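Local coordinates for protein beta-hexosaminidase Amuc_2018 (Akkermansia muciniphila, PDB 6JEB) that hydrolyses terminal non-reducing N-acetylhexosamine residues, both GlcNAc and GalNAc, from beta-linked glycans such as N-glycans and chitobiose, at residues S348-L353 and P380-P385; P91-M96 and A424-M429. One frame throughout, in Å; residues are numbered along the deposited sequence.

Interaction 1: S348-L353 and P380-P385. With ACM (acetamide), chain C.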
# COMPACT_ATOMS: atom_id res chain seq x y z
N SER A 348 -2.56 -10.95 5.30
CA SER A 348 -3.73 -10.39 5.96
C SER A 348 -3.76 -10.68 7.45
O SER A 348 -4.52 -10.04 8.18
CB SER A 348 -5.00 -10.89 5.28
OG SER A 348 -5.14 -12.29 5.42
N GLU A 349 -2.94 -11.63 7.93
CA GLU A 349 -2.84 -11.90 9.36
C GLU A 349 -2.18 -10.76 10.11
O GLU A 349 -2.39 -10.62 11.33
CB GLU A 349 -2.06 -13.21 9.58
CG GLU A 349 -1.96 -13.69 11.02
CD GLU A 349 -1.38 -15.10 11.14
OE1 GLU A 349 -1.56 -15.90 10.20
OE2 GLU A 349 -0.74 -15.42 12.17
N TYR A 350 -1.40 -9.92 9.42
CA TYR A 350 -0.61 -8.87 10.06
C TYR A 350 -0.83 -7.50 9.44
O TYR A 350 -0.63 -6.47 10.10
CB TYR A 350 0.88 -9.18 9.93
CG TYR A 350 1.33 -10.45 10.59
CD1 TYR A 350 1.32 -11.66 9.90
CD2 TYR A 350 1.76 -10.45 11.91
CE1 TYR A 350 1.73 -12.83 10.50
CE2 TYR A 350 2.18 -11.63 12.52
CZ TYR A 350 2.16 -12.81 11.81
OH TYR A 350 2.56 -13.98 12.41
N CYS A 351 -1.19 -7.46 8.15
CA CYS A 351 -1.04 -6.26 7.34
C CYS A 351 -2.35 -5.67 6.85
O CYS A 351 -2.33 -4.59 6.25
CB CYS A 351 -0.18 -6.54 6.11
SG CYS A 351 1.47 -7.16 6.48
N TYR A 352 -3.47 -6.36 7.06
CA TYR A 352 -4.77 -5.88 6.58
C TYR A 352 -5.32 -4.94 7.65
O TYR A 352 -5.92 -5.38 8.63
CB TYR A 352 -5.68 -7.06 6.26
CG TYR A 352 -5.55 -7.49 4.81
CD1 TYR A 352 -4.32 -7.46 4.16
CD2 TYR A 352 -6.67 -7.91 4.08
CE1 TYR A 352 -4.19 -7.83 2.83
CE2 TYR A 352 -6.55 -8.29 2.75
CZ TYR A 352 -5.31 -8.24 2.13
OH TYR A 352 -5.19 -8.58 0.80
N LEU A 353 -5.12 -3.64 7.45
CA LEU A 353 -5.45 -2.67 8.48
C LEU A 353 -6.92 -2.26 8.46
O LEU A 353 -7.33 -1.44 9.29
CB LEU A 353 -4.52 -1.46 8.41
CG LEU A 353 -3.03 -1.84 8.49
CD1 LEU A 353 -2.14 -0.61 8.57
CD2 LEU A 353 -2.75 -2.81 9.67
N PRO A 380 8.76 -10.00 7.94
CA PRO A 380 8.35 -10.29 6.56
C PRO A 380 8.96 -11.56 6.00
O PRO A 380 8.34 -12.19 5.12
CB PRO A 380 8.82 -9.05 5.79
CG PRO A 380 8.78 -7.96 6.81
CD PRO A 380 9.27 -8.62 8.08
N ALA A 381 10.13 -11.97 6.49
CA ALA A 381 10.79 -13.19 6.04
C ALA A 381 10.35 -14.42 6.81
O ALA A 381 10.75 -15.53 6.45
CB ALA A 381 12.31 -13.04 6.15
N PHE A 382 9.55 -14.26 7.86
CA PHE A 382 9.06 -15.38 8.67
C PHE A 382 10.20 -16.28 9.14
O PHE A 382 10.10 -17.51 9.14
CB PHE A 382 7.96 -16.15 7.94
CG PHE A 382 6.66 -15.42 7.90
CD1 PHE A 382 6.43 -14.43 6.97
CD2 PHE A 382 5.67 -15.70 8.83
CE1 PHE A 382 5.24 -13.73 6.95
CE2 PHE A 382 4.47 -15.02 8.81
CZ PHE A 382 4.25 -14.03 7.87
N GLY A 383 11.31 -15.65 9.53
CA GLY A 383 12.46 -16.35 10.06
C GLY A 383 13.29 -17.10 9.04
O GLY A 383 14.24 -17.79 9.44
N LYS A 384 12.99 -16.98 7.75
CA LYS A 384 13.69 -17.75 6.74
C LYS A 384 15.02 -17.09 6.38
O LYS A 384 15.13 -15.86 6.39
CB LYS A 384 12.83 -17.90 5.49
CG LYS A 384 11.59 -18.76 5.69
CD LYS A 384 10.98 -19.17 4.35
CE LYS A 384 10.86 -20.69 4.26
NZ LYS A 384 11.21 -21.22 2.90
N PRO A 385 16.03 -17.89 6.05
CA PRO A 385 17.34 -17.32 5.70
C PRO A 385 17.32 -16.67 4.32
O PRO A 385 16.41 -16.87 3.51
CB PRO A 385 18.28 -18.53 5.74
CG PRO A 385 17.39 -19.69 5.43
CD PRO A 385 16.04 -19.36 6.03
C1 ACM C . -7.54 -8.79 -1.61
O ACM C . -7.57 -8.80 -0.42
N ACM C . -8.76 -8.93 -2.32
C2 ACM C . -6.26 -8.64 -2.41
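Tyr350 and Phe382 leave their backbones with the same first torsion: CG stands anti to the carbonyl carbon and beside the backbone N (chi1 -62° in Tyr350, -73° in Phe382), and this brings the two rings together. They reach across between loops whose backbones stay well apart. The nearest CA atoms, those of Tyr350 and Pro380, are 9.7 Å from each other. The touch itself is small and apolar. CE1 of Tyr350 lies 3.8 Å from CZ of Phe382 and 3.9 Å from CE2 of Phe382. The ring planes meet obliquely, at 74°. Phe382 is carried by a type I' turn from Ala381 to Lys384, closed by a hydrogen bond from Lys384 N to Ala381 O at 3.0 Å.

Two residues after Tyr350, the same loop enters the active site. Tyr352 OH donates a hydrogen bond of 2.7 Å to O of the bound acetamide; that oxygen lies at the edge of the tyrosine ring, in its plane. CB of Ser348 covers one ring face, 3.4 Å above its centre. Ser348 OG is hydrogen-bonded to the backbone O of Trp324, another substrate-binding residue, and Asp257 OD2 provides a second hydrogen bond to the acetamide.

The 348-353 loop follows barrel strand 342-345. Leu353 rests on strand 392-399, and Cys351 packs on helix 417-426. Phe382 lies against helix 329-339, and Pro385 occupies the N-cap position, right before helix 386-389.

Interaction 2: P91-M96 and A424-M429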
# COMPACT_ATOMS: atom_id res chain seq x y z
N PRO A 91 13.65 -2.62 0.67
CA PRO A 91 13.49 -1.44 -0.18
C PRO A 91 12.05 -1.07 -0.48
O PRO A 91 11.81 0.05 -0.96
CB PRO A 91 14.20 -1.84 -1.48
CG PRO A 91 14.10 -3.35 -1.50
CD PRO A 91 14.21 -3.77 -0.06
N TRP A 92 11.09 -1.96 -0.25
CA TRP A 92 9.68 -1.69 -0.51
C TRP A 92 8.95 -1.63 0.83
O TRP A 92 8.83 -2.65 1.51
CB TRP A 92 9.08 -2.79 -1.39
CG TRP A 92 7.66 -2.47 -1.79
CD1 TRP A 92 6.55 -2.47 -0.97
CD2 TRP A 92 7.21 -2.05 -3.08
NE1 TRP A 92 5.44 -2.08 -1.69
CE2 TRP A 92 5.81 -1.82 -2.99
CE3 TRP A 92 7.85 -1.85 -4.31
CZ2 TRP A 92 5.05 -1.41 -4.09
CZ3 TRP A 92 7.09 -1.44 -5.40
CH2 TRP A 92 5.70 -1.22 -5.28
N ARG A 93 8.46 -0.45 1.20
CA ARG A 93 7.73 -0.28 2.46
C ARG A 93 6.49 0.55 2.12
O ARG A 93 6.59 1.76 1.93
CB ARG A 93 8.62 0.39 3.51
CG ARG A 93 9.92 -0.39 3.76
CD ARG A 93 10.88 0.32 4.73
NE ARG A 93 11.07 1.72 4.37
CZ ARG A 93 11.84 2.16 3.39
NH1 ARG A 93 12.56 1.31 2.65
NH2 ARG A 93 11.90 3.46 3.13
N GLY A 94 5.34 -0.11 2.02
CA GLY A 94 4.18 0.50 1.40
C GLY A 94 2.92 0.48 2.24
O GLY A 94 2.73 -0.36 3.12
N LEU A 95 2.06 1.45 1.94
CA LEU A 95 0.66 1.43 2.35
C LEU A 95 -0.20 1.52 1.09
O LEU A 95 0.19 2.15 0.10
CB LEU A 95 0.31 2.63 3.26
CG LEU A 95 1.01 2.68 4.62
CD1 LEU A 95 0.64 3.96 5.36
CD2 LEU A 95 0.71 1.44 5.46
N MET A 96 -1.36 0.88 1.13
CA MET A 96 -2.33 0.98 0.05
C MET A 96 -3.58 1.66 0.57
O MET A 96 -4.11 1.28 1.63
CB MET A 96 -2.71 -0.40 -0.50
CG MET A 96 -3.68 -0.32 -1.69
SD MET A 96 -4.72 -1.78 -1.82
CE MET A 96 -5.96 -1.35 -0.59
N ALA A 424 8.64 -2.99 10.87
CA ALA A 424 8.86 -4.31 10.28
C ALA A 424 9.56 -4.21 8.92
O ALA A 424 10.37 -5.07 8.56
CB ALA A 424 7.53 -5.05 10.14
N GLY A 425 9.23 -3.18 8.13
CA GLY A 425 9.85 -3.03 6.83
C GLY A 425 11.25 -2.46 6.88
O GLY A 425 12.09 -2.79 6.03
N TRP A 426 11.53 -1.61 7.87
CA TRP A 426 12.78 -0.86 7.96
C TRP A 426 13.82 -1.50 8.88
O TRP A 426 15.00 -1.58 8.53
CB TRP A 426 12.49 0.56 8.46
CG TRP A 426 13.74 1.39 8.59
CD1 TRP A 426 14.68 1.32 9.57
CD2 TRP A 426 14.20 2.39 7.67
NE1 TRP A 426 15.70 2.20 9.32
CE2 TRP A 426 15.43 2.87 8.15
CE3 TRP A 426 13.68 2.93 6.48
CZ2 TRP A 426 16.16 3.86 7.49
CZ3 TRP A 426 14.40 3.91 5.83
CH2 TRP A 426 15.63 4.37 6.33
N SER A 427 13.41 -1.91 10.08
CA SER A 427 14.41 -2.17 11.12
C SER A 427 14.94 -3.59 11.04
O SER A 427 14.15 -4.54 10.93
CB SER A 427 13.80 -1.94 12.50
OG SER A 427 13.34 -0.61 12.62
N PRO A 428 16.26 -3.78 11.14
CA PRO A 428 16.81 -5.13 11.29
C PRO A 428 16.22 -5.83 12.51
O PRO A 428 15.92 -5.20 13.53
CB PRO A 428 18.31 -4.87 11.49
CG PRO A 428 18.55 -3.53 10.89
CD PRO A 428 17.29 -2.74 11.06
N MET A 429 16.06 -7.15 12.40
CA MET A 429 15.49 -7.90 13.51
C MET A 429 16.29 -7.70 14.79
O MET A 429 15.71 -7.70 15.89
CB MET A 429 15.40 -9.39 13.16
CG MET A 429 14.40 -9.71 12.03
SD MET A 429 12.69 -9.24 12.41
CE MET A 429 12.31 -10.38 13.74
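Arg93 reaches from strand 92-97 to the end of helix 417-426, where it packs on Gly425 and Trp426. Its CB points toward the helix end. CG lies 4.0 Å from the backbone O of Gly425. CD goes deeper, to 3.5 Å from the carbonyl carbon of Gly425. Gly425 has no side chain, and Arg93 lies directly against its backbone. The CA atoms of Arg93 and Gly425 are only 5.6 Å apart.

Beyond CD the arginine bends (chi3 -49°), which carries its flat end to the indole. NE is 3.6 Å from CE3 of Trp426, and CZ is 3.7 Å from the same carbon. NH2 is 3.7 Å from CZ3 of Trp426 and lies in the plane of the indole, at its edge. The two planes are almost perpendicular, at 88°, and CE3 stands over one face of the guanidinium, offset toward its rim. The indole therefore presents its benzo edge to the arginine, and the two do not stack.

This is the catalytic TIM barrel of glycoside hydrolase family 20. Strand 92-97 is the first of its eight parallel strands and lies between strands 123-127 and 392-399. Helix 417-426 follows the last strand and packs outside the barrel.

The buried polar end of Arg93 is hydrogen-bonded outside the two segments. NH2 gives hydrogen bonds to the backbone O of Lys120 and to Tyr60 OH, while NH1 hydrogen-bonds to the backbone O of Tyr90. NE1 of Trp426 is hydrogen-bonded to Asp86 OD1, Tyr60 meets the indole edge-to-face, and Lys120 makes a cation-pi contact with it.

How the interactions relate
From the N terminus, the chain first passes through the smaller mixed-sheet domain and enters the barrel at 91-96. Seven more strands follow before 424-429 returns to this first strand, so interaction 2 closes a loop of 327 intervening residues. Interaction 1 falls wholly within that span. It closes a short loop of 26 residues, from the loop after strand 342-345 to the loop before helix 386-389. The contacts are nested and do not cross. Their centres are 11 Å apart, and they touch where Pro380 CG packs 3.7 Å from Ala424 O. Interaction 2 ties the first barrel strand to a late helix; interaction 1 joins a substrate-binding loop to a peripheral turn.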